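Local atomic coordinates of Dye-decolorizing peroxidase tfu_3078 (Thermobifida fusca, PDB entry 5FW4), a protein that uses heme b and hydrogen peroxide to oxidise a wide range of compounds, with high reactivity towards anthraquinone dyes and an unknown physiological substrate. Residues A[120-125]-A[135-140]; A[213-218]-A[277-282]; A[295-298]-A[304-307]. One frame throughout, in Å; residues are numbered along the deposited sequence.

Interaction 1: residues A[120-125]-A[135-140]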
loop_
_atom_site.group_PDB
_atom_site.type_symbol
_atom_site.label_atom_id
_atom_site.label_comp_id
_atom_site.label_asym_id
_atom_site.label_seq_id
_atom_site.Cartn_x
_atom_site.Cartn_y
_atom_site.Cartn_z
ATOM N N GLU A 120 -24.155 1.391 -0.533
ATOM C CA GLU A 120 -25.114 0.620 -1.307
ATOM C C GLU A 120 -24.635 0.412 -2.746
ATOM O O GLU A 120 -25.097 -0.490 -3.423
ATOM C CB GLU A 120 -26.491 1.291 -1.299
ATOM C CG GLU A 120 -26.961 1.872 0.043
ATOM C CD GLU A 120 -27.420 0.831 1.078
ATOM O OE1 GLU A 120 -27.187 -0.385 0.887
ATOM O OE2 GLU A 120 -28.024 1.238 2.095
ATOM N N GLU A 121 -23.718 1.250 -3.208
ATOM C CA GLU A 121 -23.137 1.127 -4.543
ATOM C C GLU A 121 -21.634 1.228 -4.498
ATOM O O GLU A 121 -21.065 1.738 -3.537
ATOM C CB GLU A 121 -23.660 2.246 -5.441
ATOM C CG GLU A 121 -25.038 2.734 -5.062
ATOM C CD GLU A 121 -25.467 3.932 -5.891
ATOM O OE1 GLU A 121 -25.412 3.821 -7.130
ATOM O OE2 GLU A 121 -25.846 4.967 -5.294
ATOM N N SER A 122 -20.992 0.770 -5.564
ATOM C CA SER A 122 -19.549 0.831 -5.697
ATOM C C SER A 122 -19.143 2.110 -6.408
ATOM O O SER A 122 -19.969 2.740 -7.125
ATOM C CB SER A 122 -19.010 -0.405 -6.450
ATOM O OG SER A 122 -19.509 -1.606 -5.894
ATOM N N PRO A 123 -17.877 2.510 -6.242
ATOM C CA PRO A 123 -17.452 3.749 -6.901
ATOM C C PRO A 123 -17.773 3.781 -8.378
ATOM O O PRO A 123 -18.102 4.831 -8.879
ATOM C CB PRO A 123 -15.946 3.767 -6.691
ATOM C CG PRO A 123 -15.728 2.959 -5.434
ATOM C CD PRO A 123 -16.763 1.864 -5.499
ATOM N N HIS A 124 -17.664 2.639 -9.062
ATOM C CA HIS A 124 -17.869 2.589 -10.509
ATOM C C HIS A 124 -19.349 2.607 -10.883
ATOM O O HIS A 124 -19.677 2.820 -12.056
ATOM C CB HIS A 124 -17.154 1.396 -11.167
ATOM C CG HIS A 124 -17.277 0.110 -10.417
ATOM N ND1 HIS A 124 -16.575 -0.151 -9.252
ATOM C CD2 HIS A 124 -17.994 -1.010 -10.683
ATOM C CE1 HIS A 124 -16.867 -1.368 -8.830
ATOM N NE2 HIS A 124 -17.718 -1.914 -9.682
ATOM N N ASP A 125 -20.239 2.410 -9.907
ATOM C CA ASP A 125 -21.683 2.699 -10.116
ATOM C C ASP A 125 -21.969 4.211 -10.004
ATOM O O ASP A 125 -22.886 4.744 -10.641
ATOM C CB ASP A 125 -22.543 1.923 -9.107
ATOM C CG ASP A 125 -22.291 0.423 -9.148
ATOM O OD1 ASP A 125 -22.120 -0.120 -10.259
ATOM O OD2 ASP A 125 -22.255 -0.216 -8.066
ATOM N N LEU A 135 -15.028 -4.648 -10.560
ATOM C CA LEU A 135 -14.655 -5.273 -9.265
ATOM C C LEU A 135 -15.893 -5.474 -8.367
ATOM O O LEU A 135 -16.923 -4.782 -8.526
ATOM C CB LEU A 135 -13.611 -4.415 -8.577
ATOM C CG LEU A 135 -12.319 -4.123 -9.342
ATOM C CD1 LEU A 135 -11.374 -3.282 -8.507
ATOM C CD2 LEU A 135 -11.585 -5.370 -9.804
ATOM N N LEU A 136 -15.791 -6.421 -7.429
ATOM C CA LEU A 136 -16.848 -6.748 -6.472
ATOM C C LEU A 136 -16.906 -5.675 -5.382
ATOM O O LEU A 136 -16.028 -4.847 -5.298
ATOM C CB LEU A 136 -16.569 -8.158 -5.867
ATOM C CG LEU A 136 -16.680 -9.313 -6.870
ATOM C CD1 LEU A 136 -16.200 -10.619 -6.239
ATOM C CD2 LEU A 136 -18.094 -9.442 -7.423
ATOM N N PRO A 137 -17.925 -5.693 -4.519
ATOM C CA PRO A 137 -18.085 -4.561 -3.611
ATOM C C PRO A 137 -16.994 -4.381 -2.542
ATOM O O PRO A 137 -16.693 -3.257 -2.132
ATOM C CB PRO A 137 -19.442 -4.846 -2.968
ATOM C CG PRO A 137 -20.176 -5.609 -4.011
ATOM C CD PRO A 137 -19.142 -6.517 -4.577
ATOM N N ALA A 138 -16.400 -5.495 -2.151
ATOM C CA ALA A 138 -15.213 -5.540 -1.252
ATOM C C ALA A 138 -15.409 -4.829 0.057
ATOM O O ALA A 138 -14.491 -4.126 0.509
ATOM C CB ALA A 138 -13.973 -5.003 -1.951
ATOM N N SER A 139 -16.588 -5.004 0.656
ATOM C CA SER A 139 -16.867 -4.484 1.963
ATOM C C SER A 139 -16.555 -3.004 2.126
ATOM O O SER A 139 -16.097 -2.583 3.169
ATOM C CB SER A 139 -16.085 -5.331 3.026
ATOM O OG SER A 139 -16.491 -6.659 2.886
ATOM N N LEU A 140 -16.839 -2.164 1.116
ATOM C CA LEU A 140 -16.486 -0.767 1.247
ATOM C C LEU A 140 -17.276 -0.088 2.360
ATOM O O LEU A 140 -18.487 -0.308 2.516
ATOM C CB LEU A 140 -16.705 -0.036 -0.082
ATOM C CG LEU A 140 -16.429 1.455 -0.162
ATOM C CD1 LEU A 140 -14.991 1.826 0.043
ATOM C CD2 LEU A 140 -16.914 1.896 -1.566
HETATM O O HOH W 1 -17.901 -1.226 -3.222
HETATM O O HOH W 2 -19.306 -3.867 -7.205
#
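H124 reaches from the first turn of helix 123-126 to the backbone of L135. Its CB lies on the side of the helix that faces residues 135-140. From CB the ring is placed with CG between the backbone N and the carbonyl carbon (chi1 43°), and this turns the imidazole across to the other segment. CE1 comes within 3.4 Å of L135 O. NE2 gives L135 O a weak hydrogen bond of 3.2 Å, bent to 124° at the hydrogen. The carbonyl oxygen sits at the ring edge, near the ring plane. ND1 is hydrogen-bonded to the hydroxyl of S132, which, with the weak bond at NE2, probably limits the ring's rotation. With an alanine here, L135 O would probably lose its weak direct bond from the helix and S132 OG its ring partner.

Two waters bridge the rest of the polar gap from S122 OG. One gives a bond to P137 O of 2.6 Å. The other gives a bond to L135 O of 2.9 Å, so that oxygen has two partners, the water and, weakly, H124. S122 OG is also hydrogen-bonded to R63. S122 N bonds straight to D125 OD2 (3.0 Å), which ties the start of the helix to its own first turn. The apolar part is small: P123 CD, on the proline ring, meets the L140 methyl CD2 at 3.9 Å.

The contact joins the start of this short helix to the loop that leads into strand 141-146, an outermost strand of the N-terminal sheet. Helix 193-205 packs against P123, L135 and L140. L135 and L136 also touch the second subunit, and S139 OG bonds to M59 O of helix 51-61.

Interaction 2: residues A[213-218]-A[277-282]. With HEM (protoporphyrin IX containing Fe), chain C.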
loop_
_atom_site.group_PDB
_atom_site.type_symbol
_atom_site.label_atom_id
_atom_site.label_comp_id
_atom_site.label_asym_id
_atom_site.label_seq_id
_atom_site.Cartn_x
_atom_site.Cartn_y
_atom_site.Cartn_z
ATOM N N VAL A 213 -6.060 18.135 2.349
ATOM C CA VAL A 213 -5.455 17.015 3.125
ATOM C C VAL A 213 -4.339 17.533 3.973
ATOM O O VAL A 213 -3.496 18.294 3.518
ATOM C CB VAL A 213 -5.005 15.845 2.231
ATOM C CG1 VAL A 213 -4.327 14.739 3.034
ATOM C CG2 VAL A 213 -6.205 15.197 1.590
ATOM N N ARG A 214 -4.322 17.097 5.237
ATOM C CA ARG A 214 -3.342 17.527 6.200
ATOM C C ARG A 214 -2.294 16.408 6.330
ATOM O O ARG A 214 -1.100 16.658 6.151
ATOM C CB ARG A 214 -3.979 17.792 7.543
ATOM C CG ARG A 214 -2.975 18.171 8.637
ATOM C CD ARG A 214 -3.704 18.252 9.961
ATOM N NE ARG A 214 -2.852 18.698 11.049
ATOM C CZ ARG A 214 -2.567 19.972 11.328
ATOM N NH1 ARG A 214 -3.068 20.980 10.598
ATOM N NH2 ARG A 214 -1.775 20.261 12.357
ATOM N N TRP A 215 -2.767 15.189 6.561
ATOM C CA TRP A 215 -1.913 13.996 6.453
ATOM C C TRP A 215 -2.760 12.810 6.133
ATOM O O TRP A 215 -3.948 12.783 6.416
ATOM C CB TRP A 215 -1.112 13.745 7.747
ATOM C CG TRP A 215 -1.938 13.549 8.972
ATOM C CD1 TRP A 215 -2.306 14.496 9.869
ATOM C CD2 TRP A 215 -2.510 12.319 9.433
ATOM N NE1 TRP A 215 -3.065 13.939 10.861
ATOM C CE2 TRP A 215 -3.204 12.605 10.624
ATOM C CE3 TRP A 215 -2.476 10.996 8.968
ATOM C CZ2 TRP A 215 -3.884 11.626 11.345
ATOM C CZ3 TRP A 215 -3.142 10.020 9.684
ATOM C CH2 TRP A 215 -3.844 10.340 10.860
ATOM N N SER A 216 -2.150 11.811 5.546
ATOM C CA SER A 216 -2.846 10.542 5.321
ATOM C C SER A 216 -1.912 9.358 5.395
ATOM O O SER A 216 -0.733 9.495 5.119
ATOM C CB SER A 216 -3.484 10.491 3.932
ATOM O OG SER A 216 -2.472 10.527 2.971
ATOM N N LEU A 217 -2.486 8.187 5.636
ATOM C CA LEU A 217 -1.733 6.939 5.670
ATOM C C LEU A 217 -2.603 5.773 5.290
ATOM O O LEU A 217 -3.669 5.568 5.835
ATOM C CB LEU A 217 -1.095 6.749 7.065
ATOM C CG LEU A 217 -0.114 5.574 7.155
ATOM C CD1 LEU A 217 1.066 5.635 6.214
ATOM C CD2 LEU A 217 0.401 5.462 8.580
ATOM N N ARG A 218 -2.132 4.993 4.342
ATOM C CA ARG A 218 -2.755 3.740 3.956
ATOM C C ARG A 218 -2.184 2.583 4.882
ATOM O O ARG A 218 -0.995 2.572 5.145
ATOM C CB ARG A 218 -2.380 3.468 2.533
ATOM C CG ARG A 218 -2.986 4.515 1.578
ATOM C CD ARG A 218 -2.522 4.163 0.200
ATOM N NE ARG A 218 -3.158 2.994 -0.326
ATOM C CZ ARG A 218 -2.533 1.939 -0.824
ATOM N NH1 ARG A 218 -1.211 1.861 -0.817
ATOM N NH2 ARG A 218 -3.233 0.917 -1.256
ATOM N N LEU A 277 -12.102 8.171 18.338
ATOM C CA LEU A 277 -10.983 7.505 17.698
ATOM C C LEU A 277 -9.675 8.189 18.065
ATOM O O LEU A 277 -9.487 9.387 17.800
ATOM C CB LEU A 277 -11.142 7.541 16.158
ATOM C CG LEU A 277 -9.938 7.042 15.342
ATOM C CD1 LEU A 277 -9.707 5.567 15.534
ATOM C CD2 LEU A 277 -10.122 7.342 13.854
ATOM N N VAL A 278 -8.768 7.438 18.704
ATOM C CA VAL A 278 -7.405 7.868 18.795
ATOM C C VAL A 278 -6.622 7.123 17.736
ATOM O O VAL A 278 -6.615 5.869 17.713
ATOM C CB VAL A 278 -6.773 7.616 20.183
ATOM C CG1 VAL A 278 -5.310 7.992 20.149
ATOM C CG2 VAL A 278 -7.512 8.401 21.258
ATOM N N VAL A 279 -5.959 7.882 16.858
ATOM C CA VAL A 279 -5.081 7.279 15.870
ATOM C C VAL A 279 -3.651 7.632 16.184
ATOM O O VAL A 279 -3.316 8.786 16.488
ATOM C CB VAL A 279 -5.461 7.615 14.403
ATOM C CG1 VAL A 279 -5.676 9.081 14.209
ATOM C CG2 VAL A 279 -4.411 7.114 13.427
ATOM N N ARG A 280 -2.794 6.622 16.116
ATOM C CA ARG A 280 -1.375 6.840 16.305
ATOM C C ARG A 280 -0.627 6.128 15.183
ATOM O O ARG A 280 -0.900 4.950 14.884
ATOM C CB ARG A 280 -0.943 6.304 17.698
ATOM C CG ARG A 280 -1.714 6.860 18.887
ATOM C CD ARG A 280 -1.287 8.284 19.261
ATOM N NE ARG A 280 -0.068 8.255 20.082
ATOM C CZ ARG A 280 0.379 9.227 20.866
ATOM N NH1 ARG A 280 -0.271 10.371 20.991
ATOM N NH2 ARG A 280 1.492 9.021 21.578
ATOM N N ARG A 281 0.286 6.834 14.547
ATOM C CA ARG A 281 1.188 6.232 13.594
ATOM C C ARG A 281 2.401 5.784 14.418
ATOM O O ARG A 281 3.122 6.608 14.928
ATOM C CB ARG A 281 1.630 7.224 12.544
ATOM C CG ARG A 281 2.521 6.628 11.475
ATOM C CD ARG A 281 3.064 7.717 10.605
ATOM N NE ARG A 281 4.059 7.270 9.633
ATOM C CZ ARG A 281 4.113 7.675 8.379
ATOM N NH1 ARG A 281 3.198 8.515 7.908
ATOM N NH2 ARG A 281 5.064 7.219 7.578
ATOM N N ILE A 282 2.590 4.489 14.513
ATOM C CA ILE A 282 3.681 3.939 15.393
ATOM C C ILE A 282 4.676 3.181 14.556
ATOM O O ILE A 282 4.379 2.101 14.063
ATOM C CB ILE A 282 3.137 2.984 16.409
ATOM C CG1 ILE A 282 1.896 3.514 17.072
ATOM C CG2 ILE A 282 4.217 2.654 17.455
ATOM C CD1 ILE A 282 2.135 4.753 17.780
HETATM C CHA HEM C . -2.571 -5.953 23.492
HETATM C CHB HEM C . 0.867 -5.123 20.183
HETATM C CHC HEM C . 0.451 -0.385 21.044
HETATM C CHD HEM C . -3.171 -1.202 24.152
HETATM C C1A HEM C . -1.610 -6.117 22.524
HETATM C C2A HEM C . -1.174 -7.377 22.067
HETATM C C3A HEM C . -0.195 -7.139 21.159
HETATM C C4A HEM C . -0.029 -5.754 21.038
HETATM C CMA HEM C . 0.549 -8.146 20.368
HETATM C CAA HEM C . -1.659 -8.724 22.539
HETATM C CBA HEM C . -2.815 -9.280 21.714
HETATM C CGA HEM C . -4.086 -8.526 21.976
HETATM O O1A HEM C . -4.508 -7.744 21.083
HETATM O O2A HEM C . -4.700 -8.694 23.060
HETATM C C1B HEM C . 1.044 -3.729 20.149
HETATM C C2B HEM C . 1.982 -3.079 19.310
HETATM C C3B HEM C . 1.879 -1.733 19.532
HETATM C C4B HEM C . 0.825 -1.593 20.538
HETATM C CMB HEM C . 2.897 -3.771 18.340
HETATM C CAB HEM C . 2.556 -0.590 18.909
HETATM C CBB HEM C . 3.306 -0.682 17.811
HETATM C C1C HEM C . -0.561 -0.183 21.955
HETATM C C2C HEM C . -0.973 1.054 22.402
HETATM C C3C HEM C . -2.026 0.815 23.278
HETATM C C4C HEM C . -2.224 -0.582 23.361
HETATM C CMC HEM C . -0.340 2.340 21.936
HETATM C CAC HEM C . -2.832 1.688 24.118
HETATM C CBC HEM C . -2.448 2.876 24.470
HETATM C C1D HEM C . -3.258 -2.604 24.180
HETATM C C2D HEM C . -4.239 -3.273 25.044
HETATM C C3D HEM C . -4.058 -4.602 24.863
HETATM C C4D HEM C . -2.963 -4.715 23.906
HETATM C CMD HEM C . -5.281 -2.637 25.947
HETATM C CAD HEM C . -4.854 -5.708 25.527
HETATM C CBD HEM C . -4.287 -5.947 26.929
HETATM C CGD HEM C . -5.142 -6.941 27.684
HETATM O O1D HEM C . -6.213 -6.615 28.232
HETATM O O2D HEM C . -4.763 -8.131 27.738
HETATM N NA HEM C . -0.891 -5.126 21.889
HETATM N NB HEM C . 0.381 -2.812 20.851
HETATM N NC HEM C . -1.297 -1.155 22.573
HETATM N ND HEM C . -2.495 -3.495 23.495
HETATM FE FE HEM C . -1.074 -3.179 22.274
#
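The indole of W215 meets V279 with its edge. Ring atom CH2 lies 4.0 Å from V279 CG1, and the methyl sits near the ring plane. The two side chains come from opposite directions. The second flat group is the guanidinium of R281. L217 CD1 lies over one of its faces, 3.9 Å above the plane and offset toward the rim. L217 and R281 cross at about a right angle, with L217 CD2 3.8 Å from R281 CG. The arginine chain is extended, with CG anti to the backbone N (chi1 -177°), and this carries its methylenes past the leucine methyls.

The strands belong to two four-stranded antiparallel sheets, one in each half of the dimeric alpha-beta barrel fold of DyP-type peroxidases. Strand 211-220 is an outermost strand of the N-terminal sheet, and strand 275-284 is an inner strand of the C-terminal one. The sheets meet here through side chains alone. R214 and W215 both face A86, a classic beta bulge in strand 211-220.

The polar ends are held elsewhere. W215 NE1 bonds to G181 O. R281 forms a salt bridge with D370 and a cation-pi contact with W179. At the end of the segment, I282 CG2 packs on the heme vinyl carbon CBB at 3.5 Å.

Interaction 3: residues A[295-298]-A[304-307]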
loop_
_atom_site.group_PDB
_atom_site.type_symbol
_atom_site.label_atom_id
_atom_site.label_comp_id
_atom_site.label_asym_id
_atom_site.label_seq_id
_atom_site.Cartn_x
_atom_site.Cartn_y
_atom_site.Cartn_z
ATOM N N ALA A 295 11.818 -16.418 21.962
ATOM C CA ALA A 295 11.492 -16.324 23.370
ATOM C C ALA A 295 11.519 -14.889 23.879
ATOM O O ALA A 295 10.622 -14.460 24.614
ATOM C CB ALA A 295 12.471 -17.209 24.199
ATOM N N ALA A 296 12.558 -14.139 23.530
ATOM C CA ALA A 296 12.667 -12.764 24.000
ATOM C C ALA A 296 11.531 -11.885 23.474
ATOM O O ALA A 296 10.987 -11.068 24.196
ATOM C CB ALA A 296 14.006 -12.155 23.592
ATOM N N ARG A 297 11.184 -12.078 22.216
ATOM C CA ARG A 297 10.059 -11.319 21.595
ATOM C C ARG A 297 8.764 -11.564 22.354
ATOM O O ARG A 297 8.035 -10.645 22.721
ATOM C CB ARG A 297 9.888 -11.760 20.160
ATOM C CG ARG A 297 11.055 -11.396 19.249
ATOM C CD ARG A 297 10.911 -12.119 17.905
ATOM N NE ARG A 297 12.091 -11.997 17.064
ATOM C CZ ARG A 297 12.118 -12.173 15.739
ATOM N NH1 ARG A 297 11.038 -12.531 15.045
ATOM N NH2 ARG A 297 13.265 -11.999 15.091
ATOM N N GLU A 298 8.548 -12.831 22.683
ATOM C CA GLU A 298 7.356 -13.224 23.406
ATOM C C GLU A 298 7.342 -12.576 24.790
ATOM O O GLU A 298 6.273 -12.178 25.277
ATOM C CB GLU A 298 7.207 -14.767 23.448
ATOM C CG GLU A 298 7.161 -15.431 22.073
ATOM C CD GLU A 298 7.180 -16.965 22.080
ATOM O OE1 GLU A 298 7.935 -17.613 22.868
ATOM O OE2 GLU A 298 6.458 -17.551 21.248
ATOM N N ARG A 304 2.662 -15.597 23.183
ATOM C CA ARG A 304 3.515 -16.397 22.312
ATOM C C ARG A 304 3.222 -15.967 20.905
ATOM O O ARG A 304 2.092 -15.569 20.628
ATOM C CB ARG A 304 3.194 -17.883 22.467
ATOM C CG ARG A 304 3.445 -18.415 23.878
ATOM C CD ARG A 304 3.086 -19.885 24.039
ATOM N NE ARG A 304 3.613 -20.768 22.996
ATOM C CZ ARG A 304 4.908 -21.044 22.793
ATOM N NH1 ARG A 304 5.858 -20.491 23.539
ATOM N NH2 ARG A 304 5.268 -21.880 21.825
ATOM N N LEU A 305 4.214 -16.069 20.026
ATOM C CA LEU A 305 4.009 -15.717 18.602
ATOM C C LEU A 305 3.228 -16.769 17.814
ATOM O O LEU A 305 2.419 -16.423 16.935
ATOM C CB LEU A 305 5.357 -15.472 17.917
ATOM C CG LEU A 305 6.125 -14.221 18.353
ATOM C CD1 LEU A 305 7.585 -14.307 17.939
ATOM C CD2 LEU A 305 5.501 -12.955 17.777
ATOM N N ASP A 306 3.468 -18.044 18.109
ATOM C CA ASP A 306 2.896 -19.146 17.323
ATOM C C ASP A 306 1.378 -19.167 17.437
ATOM O O ASP A 306 0.689 -19.091 16.417
ATOM C CB ASP A 306 3.546 -20.530 17.623
ATOM C CG ASP A 306 3.550 -20.923 19.099
ATOM O OD1 ASP A 306 2.936 -20.245 19.949
ATOM O OD2 ASP A 306 4.211 -21.962 19.414
ATOM N N THR A 307 0.876 -19.123 18.663
ATOM C CA THR A 307 -0.545 -19.314 18.981
ATOM C C THR A 307 -1.207 -18.093 19.594
ATOM O O THR A 307 -2.426 -18.067 19.727
ATOM C CB THR A 307 -0.726 -20.413 20.060
ATOM O OG1 THR A 307 -0.161 -19.928 21.266
ATOM C CG2 THR A 307 -0.047 -21.730 19.672
HETATM O O HOH W 3 6.373 -19.117 19.331
#
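E298 binds residues 304-307 chiefly through its carboxylate. The direct hydrogen bond comes from the backbone: L305 N gives to E298 OE2 at 3.0 Å, with an angle of 158° at the hydrogen. The donor meets the anti side of the oxygen, slightly out of the carboxylate plane. A water gives a second bond to E298 OE2, at 2.5 Å, and weakly accepts from D306 N. The one carboxylate oxygen thus holds two successive backbone amides, one directly and one through water. The glutamate chain is extended beyond CG, which carries the carboxylate from the helix to the loop.

The charged contacts are of unequal strength. E298 OE1 and R304 NH1 form a long salt bridge of 3.6 Å. The oxygen lies well out of the guanidinium plane, so charge alone joins them. E298 OE2 lies over one face of that guanidinium, and the two flat groups are turned 61° apart. R304 is bent at chi3 (48°), which folds its end back beside the loop. There R304 NH2 makes a salt bridge with D306 OD2 at 2.6 Å. The arginine therefore stands between two acids and probably eases the repulsion between them.

The apolar contacts lie around L305. Its CG packs on E298 CG at 4.0 Å. Its CD1 lies 4.0 Å from R297 CD, where the two side chains cross at about a right angle. The polar end of R297 turns elsewhere, and its NE bonds to L292 O.

R235 bonds to the carbonyl oxygens of L305 and D306. Together E298, R304 and D306 form a salt-bridge network that ties helix 294-301 to the loop after it. This lies in the C-terminal half of the DyP fold, with the L305 side chain about 7 Å from the heme at nearest atoms.

Interaction 2 is the most central, its centre about 8 Å from the chain centre. It joins the two sheets through apolar and arginine side chains. Interactions 1 and 3 lie farther out, at about 21 and 26 Å. Each joins a short helix to the loop that follows it, one in the N-terminal and one in the C-terminal half of the fold. Interaction 1 is buried and relies on a histidine, a serine and bridging water. Interaction 3 is only partly buried and uses charges, with a water at the carboxylate. The three do not touch one another, yet each reaches the second subunit. Of the three, interaction 2 is the one that touches the heme.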